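Local coordinates for GDSL-like protein (Roseburia intestinalis L1-82, PDB 6HFZ) that removes acetyl groups from acetylated mannans as a two-domain carbohydrate esterase of a gut bacterium, at residues Gly40-Gly45 and Asp190-Asn195. Sequence-based numbering, arbitrary orientation.
With ACT (acetate ion), chain E.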
ATOM      1  N   GLY A  40       3.409   2.779   0.726  1.00 20.26           N
ATOM      2  CA  GLY A  40       3.370   3.842  -0.303  1.00 20.44           C
ATOM      3  C   GLY A  40       4.739   4.426  -0.627  1.00 21.01           C
ATOM      4  O   GLY A  40       5.757   3.729  -0.530  1.00 21.28           O
ATOM      5  N   SER A  41       4.778   5.702  -1.015  1.00 22.04           N
ATOM      6  CA  SER A  41       6.014   6.280  -1.585  1.00 22.37           C
ATOM      7  C   SER A  41       7.127   6.420  -0.542  1.00 20.31           C
ATOM      8  O   SER A  41       8.309   6.313  -0.872  1.00 20.25           O
ATOM      9  CB  SER A  41       5.772   7.611  -2.195  1.00 29.62           C
ATOM     10  OG  SER A  41       5.325   8.477  -1.196  1.00 39.82           O
ATOM     11  N   ILE A  42       6.731   6.622   0.712  1.00 20.77           N
ATOM     12  CA  ILE A  42       7.728   6.783   1.800  1.00 19.29           C
ATOM     13  C   ILE A  42       8.468   5.460   1.977  1.00 20.57           C
ATOM     14  O   ILE A  42       9.684   5.463   2.209  1.00 20.71           O
ATOM     15  CB  ILE A  42       7.085   7.309   3.096  1.00 19.84           C
ATOM     16  CG1 ILE A  42       6.380   8.644   2.884  1.00 19.82           C
ATOM     17  CG2 ILE A  42       8.111   7.361   4.226  1.00 22.00           C
ATOM     18  CD1 ILE A  42       5.621   9.099   4.098  1.00 19.74           C
ATOM     19  N   THR A  43       7.771   4.327   1.828  1.00 18.60           N
ATOM     20  CA  THR A  43       8.408   3.009   1.858  1.00 19.03           C
ATOM     21  C   THR A  43       9.258   2.816   0.592  1.00 19.45           C
ATOM     22  O   THR A  43      10.371   2.310   0.680  1.00 20.74           O
ATOM     23  CB  THR A  43       7.337   1.922   2.046  1.00 20.20           C
ATOM     24  OG1 THR A  43       6.714   2.059   3.340  1.00 20.02           O
ATOM     25  CG2 THR A  43       7.856   0.516   1.865  1.00 21.09           C
ATOM     26  N   GLN A  44       8.693   3.119  -0.581  1.00 20.47           N
ATOM     27  CA  GLN A  44       9.423   2.968  -1.848  1.00 22.35           C
ATOM     28  C   GLN A  44      10.778   3.682  -1.728  1.00 22.42           C
ATOM     29  O   GLN A  44      11.802   3.129  -2.188  1.00 23.70           O
ATOM     30  CB  GLN A  44       8.552   3.497  -2.992  1.00 24.04           C
ATOM     31  CG  GLN A  44       9.231   3.428  -4.368  1.00 25.69           C
ATOM     32  CD  GLN A  44      10.275   4.489  -4.606  1.00 31.39           C
ATOM     33  OE1 GLN A  44      10.141   5.642  -4.190  1.00 37.59           O
ATOM     34  NE2 GLN A  44      11.337   4.098  -5.304  1.00 40.59           N
ATOM     35  N   GLY A  45      10.771   4.844  -1.055  1.00 21.40           N
ATOM     36  CA  GLY A  45      11.967   5.627  -0.650  1.00 22.31           C
ATOM     37  C   GLY A  45      11.928   7.116  -0.938  1.00 24.40           C
ATOM     38  O   GLY A  45      12.900   7.822  -0.634  1.00 25.62           O
ATOM     39  N   ASP A 190       7.947  18.744   1.296  1.00 22.39           N
ATOM     40  CA  ASP A 190       6.559  18.891   0.943  1.00 24.13           C
ATOM     41  C   ASP A 190       5.601  18.503   2.075  1.00 23.19           C
ATOM     42  O   ASP A 190       4.432  18.409   1.802  1.00 25.15           O
ATOM     43  CB  ASP A 190       6.188  18.071  -0.289  1.00 25.54           C
ATOM     44  CG  ASP A 190       6.431  16.577  -0.152  1.00 25.10           C
ATOM     45  OD1 ASP A 190       6.641  16.099   0.968  1.00 26.42           O
ATOM     46  OD2 ASP A 190       6.529  15.938  -1.193  1.00 29.00           O
ATOM     47  N   ASP A 191       6.125  18.253   3.279  1.00 21.57           N
ATOM     48  CA  ASP A 191       5.361  17.949   4.491  1.00 24.01           C
ATOM     49  C   ASP A 191       4.789  16.535   4.471  1.00 23.57           C
ATOM     50  O   ASP A 191       4.067  16.154   5.395  1.00 24.62           O
ATOM     51  CB  ASP A 191       4.263  18.967   4.707  1.00 22.79           C
ATOM     52  CG  ASP A 191       4.848  20.295   5.094  1.00 25.32           C
ATOM     53  OD1 ASP A 191       5.927  20.306   5.762  1.00 26.35           O
ATOM     54  OD2 ASP A 191       4.271  21.295   4.674  1.00 26.46           O
ATOM     55  N   LEU A 192       5.197  15.716   3.503  1.00 21.61           N
ATOM     56  CA  LEU A 192       4.746  14.318   3.459  1.00 21.82           C
ATOM     57  C   LEU A 192       5.950  13.386   3.298  1.00 23.65           C
ATOM     58  O   LEU A 192       6.147  12.466   4.104  1.00 22.01           O
ATOM     59  CB  LEU A 192       3.754  14.158   2.306  1.00 23.49           C
ATOM     60  CG  LEU A 192       3.331  12.714   2.002  1.00 25.25           C
ATOM     61  CD1 LEU A 192       2.723  12.046   3.232  1.00 27.64           C
ATOM     62  CD2 LEU A 192       2.349  12.660   0.839  1.00 28.78           C
ATOM     63  N   HIS A 193       6.736  13.615   2.231  1.00 22.49           N
ATOM     64  CA  HIS A 193       7.886  12.766   1.899  1.00 23.57           C
ATOM     65  C   HIS A 193       9.128  13.238   2.643  1.00 22.63           C
ATOM     66  O   HIS A 193       9.524  14.383   2.506  1.00 23.46           O
ATOM     67  CB  HIS A 193       8.181  12.762   0.384  1.00 24.11           C
ATOM     68  CG  HIS A 193       6.971  12.379  -0.397  1.00 27.25           C
ATOM     69  ND1 HIS A 193       6.145  13.327  -0.980  1.00 26.89           N
ATOM     70  CD2 HIS A 193       6.374  11.173  -0.555  1.00 29.53           C
ATOM     71  CE1 HIS A 193       5.099  12.705  -1.529  1.00 31.14           C
ATOM     72  NE2 HIS A 193       5.211  11.372  -1.262  1.00 31.58           N
ATOM     73  N   PRO A 194       9.753  12.392   3.487  1.00 23.00           N
ATOM     74  CA  PRO A 194      10.989  12.747   4.194  1.00 21.37           C
ATOM     75  C   PRO A 194      12.181  12.828   3.236  1.00 21.59           C
ATOM     76  O   PRO A 194      12.233  12.130   2.236  1.00 20.52           O
ATOM     77  CB  PRO A 194      11.229  11.608   5.193  1.00 22.23           C
ATOM     78  CG  PRO A 194       9.916  10.844   5.206  1.00 22.40           C
ATOM     79  CD  PRO A 194       9.311  11.036   3.828  1.00 23.51           C
ATOM     80  N   ASN A 195      13.094  13.747   3.538  1.00 21.86           N
ATOM     81  CA  ASN A 195      14.414  13.790   2.861  1.00 21.46           C
ATOM     82  C   ASN A 195      15.341  12.810   3.576  1.00 21.44           C
ATOM     83  O   ASN A 195      14.886  11.956   4.348  1.00 22.20           O
ATOM     84  CB  ASN A 195      14.971  15.215   2.851  1.00 23.41           C
ATOM     85  CG  ASN A 195      15.236  15.787   4.221  1.00 23.55           C
ATOM     86  OD1 ASN A 195      15.226  15.070   5.223  1.00 23.65           O
ATOM     87  ND2 ASN A 195      15.464  17.105   4.268  1.00 25.23           N
TER
HETATM   88  C   ACT E 401       2.835   8.690  -0.964  1.00 31.04           C
HETATM   89  O   ACT E 401       2.980   9.697  -1.724  1.00 32.88           O
HETATM   90  OXT ACT E 401       2.628   7.549  -1.386  1.00 25.60           O
HETATM   91  CH3 ACT E 401       2.896   8.826   0.524  1.00 31.16           C
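Ser-41 and His-193 meet at the rim of the imidazole: Ser-41 OG lies near the ring plane, 2.9 Å from His-193 NE2. An acetate ion, probably from the crystallisation liquor, spans the same junction. Its O atom takes a hydrogen bond from His-193 NE2 at 2.8 Å. The acetate OXT accepts from the backbone N of Ser-41 at 2.9 Å. Asn-110 ND2 and Gly-81 N also bind the acetate, a grouping consistent with the oxyanion hole of SGNH hydrolases. Chi1 of 62° turns Ser-41 OG toward His-193 NE2 and the acetate.

The far edge of the imidazole is fixed by Asp-190. His-193 ND1 donates to Asp-190 OD2 at 2.6 Å, nearly straight at 173°, with the oxygen in the ring plane. Asp-190 OD1 accepts from Leu-192 N, an Asx turn, and from His-193 N as well, which makes it an Asx motif and ties the carboxylate to the loop it orients. Leu-192 CG lies over the centre of one face of the His-193 ring, 3.9 Å above its plane. Ser-41, His-193 and Asp-190 thus illustrate how a probable Ser-His-Asp catalytic triad is built from a helix start and a distant loop. A leucine in place of His-193 would probably leave Asp-190 OD2 without its ring N-H and the acetate O without its donor.

Beside this polar line runs an apolar seam. Ile-42 crosses Pro-194 at about a right angle, Ile-42 CG2 lying 3.9 Å from Pro-194 CD. Ile-42 CD1 lies 4.2 Å from Leu-192 CD1. Val-109 touches both Ile-42 and Leu-192, and His-199 of helix 196-215 packs on Ile-42 and Pro-194. The contact therefore joins helix 41-44, directly after strand 32-39 of the mixed sheet, to the loop leading into helix 196-215.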